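Local coordinates for SIR4-interacting protein SIF2 (Saccharomyces cerevisiae, PDB 1R5M) that antagonizes telomeric silencing and acts as a WD40-repeat subunit of the Set3C transcriptional corepressor complex, at residues Tyr286-Ser291 with Ser305-Gly310. Sequence-based numbering, arbitrary orientation.
Sequences YGHSQS and SCSMDG
OD2 of D309 accepts hydrogen bonds from two N-H groups of the loop 286-291, and these two bonds illustrate how a WD40 propeller blade ties the loop carrying its GH dipeptide, G287-H288, to the tight turn after strand 302-307. H288 ND1 donates over 3.0 Å to D309 OD2, which lies in the imidazole plane and is met on its syn side, 24° out of the carboxylate plane. S289 N donates to the anti lone pair of D309 OD2 at 2.9 Å. With CG of D309 lodged between its own backbone N and carbonyl carbon (chi1 65°), the carboxylate is turned back toward the loop, while OD1 bonds S311 OG. At the far edge of the ring, H288 NE2 pairs with S305 OG at 2.8 Å. That hydroxyl also bonds W315 NE1, completing the Asp-His-Ser-Trp network of classical WD repeats, here within WD 6. Both ring nitrogens are thus engaged, which fixes the imidazole's rotation.

The S291 carbonyl provides a second grip: M308 N approaches its O nearly head-on at 3.0 Å, and S307 OG donates to it from above the carbonyl plane. Alongside, the extended Q290 chain runs past D309 in the opposite direction, its CG 3.8 Å from D309 CB.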
loop_
_atom_site.group_PDB
_atom_site.type_symbol
_atom_site.label_atom_id
_atom_site.label_comp_id
_atom_site.label_asym_id
_atom_site.label_seq_id
_atom_site.Cartn_x
_atom_site.Cartn_y
_atom_site.Cartn_z
ATOM N N TYR A 286 5.490 -3.948 20.625
ATOM C CA TYR A 286 5.113 -5.356 20.729
ATOM C C TYR A 286 3.629 -5.433 21.063
ATOM O O TYR A 286 3.087 -4.551 21.726
ATOM C CB TYR A 286 5.877 -6.062 21.858
ATOM C CG TYR A 286 7.364 -6.208 21.645
ATOM C CD1 TYR A 286 8.252 -5.235 22.100
ATOM C CD2 TYR A 286 7.882 -7.322 20.987
ATOM C CE1 TYR A 286 9.626 -5.367 21.908
ATOM C CE2 TYR A 286 9.250 -7.466 20.788
ATOM C CZ TYR A 286 10.116 -6.485 21.249
ATOM O OH TYR A 286 11.469 -6.623 21.044
ATOM N N GLY A 287 2.980 -6.499 20.615
ATOM C CA GLY A 287 1.566 -6.661 20.899
ATOM C C GLY A 287 0.897 -7.622 19.944
ATOM O O GLY A 287 0.167 -8.526 20.364
ATOM N N HIS A 288 1.127 -7.425 18.651
ATOM C CA HIS A 288 0.541 -8.303 17.651
ATOM C C HIS A 288 1.080 -9.715 17.853
ATOM O O HIS A 288 2.268 -9.901 18.117
ATOM C CB HIS A 288 0.865 -7.797 16.246
ATOM C CG HIS A 288 -0.008 -6.664 15.800
ATOM N ND1 HIS A 288 -1.375 -6.791 15.665
ATOM C CD2 HIS A 288 0.288 -5.391 15.447
ATOM C CE1 HIS A 288 -1.881 -5.645 15.245
ATOM N NE2 HIS A 288 -0.894 -4.778 15.105
ATOM N N SER A 289 0.200 -10.704 17.737
ATOM C CA SER A 289 0.590 -12.095 17.931
ATOM C C SER A 289 0.903 -12.815 16.626
ATOM O O SER A 289 1.321 -13.974 16.630
ATOM C CB SER A 289 -0.507 -12.846 18.687
ATOM O OG SER A 289 -1.735 -12.806 17.981
ATOM N N GLN A 290 0.690 -12.129 15.508
ATOM C CA GLN A 290 0.973 -12.700 14.199
ATOM C C GLN A 290 1.518 -11.599 13.296
ATOM O O GLN A 290 1.568 -10.434 13.688
ATOM C CB GLN A 290 -0.291 -13.309 13.587
ATOM C CG GLN A 290 -0.971 -14.337 14.484
ATOM C CD GLN A 290 -2.076 -15.100 13.778
ATOM O OE1 GLN A 290 -2.941 -15.694 14.421
ATOM N NE2 GLN A 290 -2.044 -15.099 12.449
ATOM N N SER A 291 1.924 -11.978 12.090
ATOM C CA SER A 291 2.483 -11.038 11.129
ATOM C C SER A 291 1.626 -9.799 10.913
ATOM O O SER A 291 0.396 -9.876 10.864
ATOM C CB SER A 291 2.699 -11.734 9.784
ATOM O OG SER A 291 3.589 -12.826 9.918
ATOM N N SER A 305 -1.660 -0.181 12.957
ATOM C CA SER A 305 -1.315 -1.415 12.273
ATOM C C SER A 305 -2.434 -2.438 12.359
ATOM O O SER A 305 -3.297 -2.354 13.231
ATOM C CB SER A 305 -0.050 -2.012 12.897
ATOM O OG SER A 305 -0.220 -2.214 14.295
ATOM N N CYS A 306 -2.432 -3.385 11.430
ATOM C CA CYS A 306 -3.407 -4.467 11.464
ATOM C C CYS A 306 -2.639 -5.744 11.165
ATOM O O CYS A 306 -1.581 -5.723 10.521
ATOM C CB CYS A 306 -4.580 -4.234 10.503
ATOM S SG CYS A 306 -4.181 -3.949 8.795
ATOM N N SER A 307 -3.171 -6.865 11.630
ATOM C CA SER A 307 -2.448 -8.115 11.518
ATOM C C SER A 307 -3.280 -9.348 11.225
ATOM O O SER A 307 -4.511 -9.316 11.245
ATOM C CB SER A 307 -1.679 -8.303 12.836
ATOM O OG SER A 307 -1.270 -9.636 13.068
ATOM N N MET A 308 -2.580 -10.440 10.941
ATOM C CA MET A 308 -3.237 -11.705 10.681
ATOM C C MET A 308 -3.886 -12.187 11.976
ATOM O O MET A 308 -4.678 -13.129 11.963
ATOM C CB MET A 308 -2.226 -12.735 10.175
ATOM C CG MET A 308 -1.805 -12.528 8.729
ATOM S SD MET A 308 -3.159 -12.808 7.558
ATOM C CE MET A 308 -3.143 -14.605 7.427
ATOM N N ASP A 309 -3.557 -11.539 13.094
ATOM C CA ASP A 309 -4.151 -11.916 14.373
ATOM C C ASP A 309 -5.553 -11.331 14.526
ATOM O O ASP A 309 -6.195 -11.492 15.567
ATOM C CB ASP A 309 -3.262 -11.497 15.565
ATOM C CG ASP A 309 -3.106 -9.986 15.710
ATOM O OD1 ASP A 309 -3.890 -9.217 15.119
ATOM O OD2 ASP A 309 -2.188 -9.567 16.449
ATOM N N GLY A 310 -6.021 -10.650 13.481
ATOM C CA GLY A 310 -7.354 -10.072 13.495
ATOM C C GLY A 310 -7.547 -8.771 14.253
ATOM O O GLY A 310 -8.681 -8.328 14.441
#